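Local atomic coordinates of proliferating cell nuclear antigen (Entamoeba histolytica, PDB entry 3P91), a protein that probably encircles DNA as a trimeric sliding ring and raises the processivity of DNA polymerase delta during replication. Residues A[7-12]-A[60-65]; A[33-38]-A[71-76]. All blocks are in the same frame, centred on the assembly; numbering follows the deposited sequence.

Interaction 1 of 2, residues A[7-12]-A[60-65]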
loop_
_atom_site.group_PDB
_atom_site.type_symbol
_atom_site.label_atom_id
_atom_site.label_comp_id
_atom_site.label_asym_id
_atom_site.label_seq_id
_atom_site.Cartn_x
_atom_site.Cartn_y
_atom_site.Cartn_z
ATOM N N PHE A 7 29.785 -26.626 -5.656
ATOM C CA PHE A 7 28.383 -26.602 -6.022
ATOM C C PHE A 7 28.104 -25.557 -7.090
ATOM O O PHE A 7 28.521 -24.405 -6.976
ATOM C CB PHE A 7 27.517 -26.363 -4.778
ATOM C CG PHE A 7 26.039 -26.395 -5.050
ATOM C CD1 PHE A 7 25.434 -27.548 -5.524
ATOM C CD2 PHE A 7 25.256 -25.272 -4.833
ATOM C CE1 PHE A 7 24.081 -27.576 -5.781
ATOM C CE2 PHE A 7 23.901 -25.297 -5.088
ATOM C CZ PHE A 7 23.313 -26.448 -5.561
ATOM N N HIS A 8 27.407 -25.979 -8.138
ATOM C CA HIS A 8 26.923 -25.065 -9.163
ATOM C C HIS A 8 25.493 -25.421 -9.572
ATOM O O HIS A 8 25.178 -26.575 -9.836
ATOM C CB HIS A 8 27.862 -25.073 -10.373
ATOM C CG HIS A 8 27.300 -24.395 -11.585
ATOM N ND1 HIS A 8 27.218 -23.025 -11.703
ATOM C CD2 HIS A 8 26.794 -24.903 -12.733
ATOM C CE1 HIS A 8 26.681 -22.718 -12.870
ATOM N NE2 HIS A 8 26.415 -23.840 -13.513
ATOM N N ALA A 9 24.622 -24.425 -9.625
ATOM C CA ALA A 9 23.241 -24.676 -10.012
ATOM C C ALA A 9 22.605 -23.477 -10.704
ATOM O O ALA A 9 22.682 -22.357 -10.208
ATOM C CB ALA A 9 22.418 -25.083 -8.795
ATOM N N LYS A 10 21.982 -23.713 -11.855
ATOM C CA LYS A 10 21.170 -22.683 -12.483
ATOM C C LYS A 10 19.736 -23.133 -12.618
ATOM O O LYS A 10 19.462 -24.184 -13.185
ATOM C CB LYS A 10 21.699 -22.295 -13.858
ATOM C CG LYS A 10 20.866 -21.204 -14.515
ATOM C CD LYS A 10 21.431 -20.846 -15.863
ATOM C CE LYS A 10 21.333 -22.040 -16.787
ATOM N NZ LYS A 10 22.531 -22.175 -17.663
ATOM N N PHE A 11 18.821 -22.317 -12.115
ATOM C CA PHE A 11 17.420 -22.674 -12.128
ATOM C C PHE A 11 16.824 -22.553 -13.515
ATOM O O PHE A 11 17.261 -21.739 -14.319
ATOM C CB PHE A 11 16.650 -21.800 -11.148
ATOM C CG PHE A 11 16.936 -22.116 -9.718
ATOM C CD1 PHE A 11 16.122 -22.987 -9.015
ATOM C CD2 PHE A 11 18.031 -21.564 -9.080
ATOM C CE1 PHE A 11 16.386 -23.289 -7.692
ATOM C CE2 PHE A 11 18.302 -21.862 -7.759
ATOM C CZ PHE A 11 17.473 -22.725 -7.061
ATOM N N LYS A 12 15.832 -23.386 -13.795
ATOM C CA LYS A 12 15.014 -23.199 -14.979
ATOM C C LYS A 12 14.207 -21.924 -14.797
ATOM O O LYS A 12 14.142 -21.088 -15.698
ATOM C CB LYS A 12 14.094 -24.402 -15.201
ATOM C CG LYS A 12 14.809 -25.583 -15.833
ATOM C CD LYS A 12 13.946 -26.819 -15.897
ATOM C CE LYS A 12 14.622 -27.906 -16.712
ATOM N NZ LYS A 12 13.900 -29.214 -16.627
ATOM N N ASP A 60 15.532 -31.735 -11.651
ATOM C CA ASP A 60 14.704 -31.359 -12.800
ATOM C C ASP A 60 14.259 -29.895 -12.773
ATOM O O ASP A 60 13.699 -29.388 -13.744
ATOM C CB ASP A 60 13.463 -32.250 -12.877
ATOM C CG ASP A 60 13.726 -33.566 -13.578
ATOM O OD1 ASP A 60 13.310 -34.619 -13.051
ATOM O OD2 ASP A 60 14.340 -33.550 -14.664
ATOM N N ALA A 61 14.502 -29.224 -11.653
ATOM C CA ALA A 61 14.156 -27.816 -11.514
ATOM C C ALA A 61 15.241 -26.889 -12.087
ATOM O O ALA A 61 15.063 -25.674 -12.151
ATOM C CB ALA A 61 13.884 -27.490 -10.047
ATOM N N PHE A 62 16.353 -27.481 -12.515
ATOM C CA PHE A 62 17.518 -26.732 -12.958
ATOM C C PHE A 62 17.884 -27.029 -14.403
ATOM O O PHE A 62 17.662 -28.131 -14.900
ATOM C CB PHE A 62 18.716 -27.062 -12.075
ATOM C CG PHE A 62 18.431 -26.959 -10.612
ATOM C CD1 PHE A 62 18.685 -25.785 -9.926
ATOM C CD2 PHE A 62 17.907 -28.041 -9.917
ATOM C CE1 PHE A 62 18.416 -25.689 -8.569
ATOM C CE2 PHE A 62 17.638 -27.955 -8.565
ATOM C CZ PHE A 62 17.890 -26.778 -7.889
ATOM N N ASP A 63 18.455 -26.031 -15.067
ATOM C CA ASP A 63 19.036 -26.212 -16.389
ATOM C C ASP A 63 20.456 -26.763 -16.287
ATOM O O ASP A 63 20.898 -27.512 -17.155
ATOM C CB ASP A 63 19.034 -24.892 -17.157
ATOM C CG ASP A 63 17.684 -24.576 -17.749
ATOM O OD1 ASP A 63 17.324 -23.378 -17.821
ATOM O OD2 ASP A 63 16.983 -25.534 -18.142
ATOM N N GLU A 64 21.161 -26.372 -15.228
ATOM C CA GLU A 64 22.470 -26.937 -14.901
ATOM C C GLU A 64 22.496 -27.310 -13.428
ATOM O O GLU A 64 21.918 -26.604 -12.591
ATOM C CB GLU A 64 23.591 -25.940 -15.185
ATOM C CG GLU A 64 23.594 -25.402 -16.596
ATOM C CD GLU A 64 24.694 -24.392 -16.830
ATOM O OE1 GLU A 64 24.996 -24.096 -18.007
ATOM O OE2 GLU A 64 25.260 -23.895 -15.835
ATOM N N PHE A 65 23.155 -28.418 -13.109
ATOM C CA PHE A 65 23.265 -28.851 -11.724
ATOM C C PHE A 65 24.462 -29.764 -11.512
ATOM O O PHE A 65 24.616 -30.779 -12.177
ATOM C CB PHE A 65 21.982 -29.538 -11.245
ATOM C CG PHE A 65 21.918 -29.718 -9.750
ATOM C CD1 PHE A 65 21.319 -28.756 -8.946
ATOM C CD2 PHE A 65 22.475 -30.835 -9.147
ATOM C CE1 PHE A 65 21.276 -28.910 -7.579
ATOM C CE2 PHE A 65 22.426 -30.997 -7.774
ATOM C CZ PHE A 65 21.825 -30.034 -6.990
#

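Interaction 2 of 2, residues A[33-38]-A[71-76]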
loop_
_atom_site.group_PDB
_atom_site.type_symbol
_atom_site.label_atom_id
_atom_site.label_comp_id
_atom_site.label_asym_id
_atom_site.label_seq_id
_atom_site.Cartn_x
_atom_site.Cartn_y
_atom_site.Cartn_z
ATOM N N PHE A 33 20.623 -25.879 4.080
ATOM C CA PHE A 33 20.268 -26.407 2.786
ATOM C C PHE A 33 21.248 -27.497 2.483
ATOM O O PHE A 33 22.428 -27.242 2.273
ATOM C CB PHE A 33 20.351 -25.326 1.723
ATOM C CG PHE A 33 19.219 -24.366 1.776
ATOM C CD1 PHE A 33 18.289 -24.325 0.763
ATOM C CD2 PHE A 33 19.062 -23.527 2.864
ATOM C CE1 PHE A 33 17.234 -23.444 0.820
ATOM C CE2 PHE A 33 18.007 -22.638 2.930
ATOM C CZ PHE A 33 17.094 -22.596 1.909
ATOM N N ASP A 34 20.753 -28.723 2.494
ATOM C CA ASP A 34 21.573 -29.877 2.203
ATOM C C ASP A 34 21.537 -30.122 0.710
ATOM O O ASP A 34 20.530 -30.553 0.160
ATOM C CB ASP A 34 21.053 -31.093 2.968
ATOM C CG ASP A 34 21.035 -30.870 4.466
ATOM O OD1 ASP A 34 19.945 -30.951 5.072
ATOM O OD2 ASP A 34 22.107 -30.606 5.042
ATOM N N CYS A 35 22.641 -29.821 0.048
ATOM C CA CYS A 35 22.745 -30.065 -1.377
ATOM C C CYS A 35 23.438 -31.401 -1.630
ATOM O O CYS A 35 24.220 -31.881 -0.813
ATOM C CB CYS A 35 23.496 -28.917 -2.050
ATOM S SG CYS A 35 22.902 -27.288 -1.533
ATOM N N SER A 36 23.122 -32.010 -2.758
ATOM C CA SER A 36 23.756 -33.245 -3.149
ATOM C C SER A 36 23.401 -33.447 -4.606
ATOM O O SER A 36 22.730 -32.610 -5.196
ATOM C CB SER A 36 23.262 -34.406 -2.291
ATOM O OG SER A 36 21.954 -34.812 -2.664
ATOM N N ASP A 37 23.860 -34.540 -5.198
ATOM C CA ASP A 37 23.569 -34.792 -6.603
ATOM C C ASP A 37 22.102 -35.150 -6.804
ATOM O O ASP A 37 21.655 -35.354 -7.928
ATOM C CB ASP A 37 24.511 -35.854 -7.195
ATOM C CG ASP A 37 24.560 -37.142 -6.373
ATOM O OD1 ASP A 37 25.624 -37.784 -6.333
ATOM O OD2 ASP A 37 23.541 -37.537 -5.782
ATOM N N ALA A 38 21.355 -35.204 -5.703
ATOM C CA ALA A 38 19.925 -35.512 -5.740
ATOM C C ALA A 38 19.048 -34.262 -5.597
ATOM O O ALA A 38 17.829 -34.327 -5.762
ATOM C CB ALA A 38 19.573 -36.532 -4.678
ATOM N N ILE A 71 26.918 -31.293 0.416
ATOM C CA ILE A 71 27.314 -30.154 1.226
ATOM C C ILE A 71 26.082 -29.616 1.933
ATOM O O ILE A 71 24.953 -29.880 1.514
ATOM C CB ILE A 71 27.912 -29.047 0.362
ATOM C CG1 ILE A 71 26.853 -28.464 -0.566
ATOM C CG2 ILE A 71 29.064 -29.584 -0.464
ATOM C CD1 ILE A 71 27.437 -27.541 -1.598
ATOM N N THR A 72 26.292 -28.880 3.017
ATOM C CA THR A 72 25.184 -28.260 3.724
ATOM C C THR A 72 25.453 -26.775 3.899
ATOM O O THR A 72 26.452 -26.389 4.493
ATOM C CB THR A 72 24.923 -28.923 5.092
ATOM O OG1 THR A 72 24.351 -27.961 5.986
ATOM C CG2 THR A 72 26.207 -29.435 5.688
ATOM N N LEU A 73 24.565 -25.944 3.364
ATOM C CA LEU A 73 24.717 -24.495 3.461
ATOM C C LEU A 73 23.838 -23.906 4.556
ATOM O O LEU A 73 22.616 -23.988 4.490
ATOM C CB LEU A 73 24.373 -23.832 2.128
ATOM C CG LEU A 73 24.968 -24.433 0.858
ATOM C CD1 LEU A 73 24.215 -23.912 -0.336
ATOM C CD2 LEU A 73 26.440 -24.120 0.731
ATOM N N GLY A 74 24.473 -23.312 5.560
ATOM C CA GLY A 74 23.766 -22.656 6.642
ATOM C C GLY A 74 23.264 -21.287 6.225
ATOM O O GLY A 74 24.038 -20.345 6.094
ATOM N N ILE A 75 21.955 -21.174 6.039
ATOM C CA ILE A 75 21.376 -19.989 5.419
ATOM C C ILE A 75 20.395 -19.199 6.286
ATOM O O ILE A 75 19.398 -19.736 6.757
ATOM C CB ILE A 75 20.685 -20.365 4.101
ATOM C CG1 ILE A 75 21.732 -20.551 3.001
ATOM C CG2 ILE A 75 19.683 -19.307 3.706
ATOM C CD1 ILE A 75 21.164 -21.075 1.715
ATOM N N ASN A 76 20.695 -17.916 6.485
ATOM C CA ASN A 76 19.761 -16.979 7.104
ATOM C C ASN A 76 18.766 -16.511 6.054
ATOM O O ASN A 76 19.124 -15.762 5.140
ATOM C CB ASN A 76 20.496 -15.778 7.710
ATOM C CG ASN A 76 19.550 -14.770 8.346
ATOM O OD1 ASN A 76 18.552 -14.368 7.748
ATOM N ND2 ASN A 76 19.862 -14.361 9.568
#

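Interaction 1 of 2, residues A[7-12]-A[60-65]
Glu64 spreads its carboxylate between His8 and Lys10, one oxygen for each. His8 NE2 donates to Glu64 OE2 at 2.6 Å in a nearly straight bond that lies in the imidazole plane, while the carboxylate itself is turned 53° from that ring. ND1 on the other side of the imidazole bonds to Asp96, so both ring nitrogens are engaged and the ring's rotation is fixed; two carboxylates would probably favour a protonated histidine. Lys10 runs straight to CD, then bends over its last two torsions, bringing NZ to 3.1 Å from Glu64 OE1 in a salt bridge. Phe65 shares the opposite face with Ala9. Phe7 directs its CE1 edge at the face of Phe65 in an offset edge-to-face pair, CE1 to Phe65 CZ 3.5 Å and planes at 78°. Phe11 and Phe62 leave the backbone in diverging directions, yet their rings meet with planes inclined at 45°; Phe62 CE1 sits over one face of Phe11, 3.3 Å from its CE1. Between the Ala9-Phe65 and Phe11-Phe62 pairs, a classic beta bulge sets Asp63 and Glu64 opposite Lys10: Asp63 N gives Lys10 O a 2.8 Å bond, and Glu64 N adds a weak one. Beyond it, the extended Lys12 chain passes Asp63 nearly at a right angle, and its NZ bonds to Asp60 O at 2.9 Å. Strand 7-11 lies between the edge strand 62-66 and strand 92-97, with Phe11 also stacked on Phe17 of helix 14-25.

Interaction 2 of 2, residues A[33-38]-A[71-76]
Phe33 and Ile75 form the main apolar contact between strands 30-36 and 71-76. Ile75 CD1 stands over one face of the phenyl ring in a CH-pi contact, 3.9 Å from the ring centroid and 3.4 Å from Phe33 CD2, with the two side chains crossing at about a right angle. Ile75 CG1 is anti to its own carbonyl carbon (chi1 -78°), and the extended chi2 carries CD1 on to the ring. On the same buried side, Cys35 SG touches Leu73 CD1 at 3.8 Å, and Cys35 CB meets Ile71 CG1 at 3.7 Å. Phe7 of strand 7-11 also packs on Cys35 and Ile71, and Ile40 and Val42 of strand 39-45 touch Phe33.

The other face is looser and more polar. Asp34 and Thr72 run alongside each other in one direction, yet Asp34 OD2 comes to 3.3 Å from Thr72 CB and makes no hydrogen bond to OG1. Past Cys35, segment 33-38 turns away from strand 71-76: Ser36 OG accepts from Ala38 N in an ST turn, with Asp37 and Ala38 exposed.

Four backbone bonds join the strands through the pairs Phe33-Leu73 and Cys35-Ile71; those from Leu73 N to Phe33 O and from Cys35 N to Ile71 O both measure 2.7 Å. At the far end Asn76 is the N-cap of helix 77-84, its OD1 accepting from His79 N. An antiparallel edge strand that runs straight into a helix packed against the sheet is a feature of the PCNA fold, in which such sheets form the outer layer of the ring and the helices line its DNA channel.

How the interactions relate
Interactions 1 and 2 both bind an edge strand antiparallel to its neighbour, but in two different sheets, with all four segments in the N-terminal half. Strands 62-66 and 71-76 follow each other in the chain, so the connection between them passes from one sheet to the other. Interaction 1 combines a backbone bulge and a charged, partly exposed side with a mostly buried aromatic one; interaction 2 relies on regular backbone pairing and an aliphatic-aromatic core, with little polar side-chain bonding across it. Their apolar sides meet where Phe7 CB packs on Ile71 CD1 (3.4 Å) and its ring on Cys35, while the Phe65 ring reaches the backbone of Ser36.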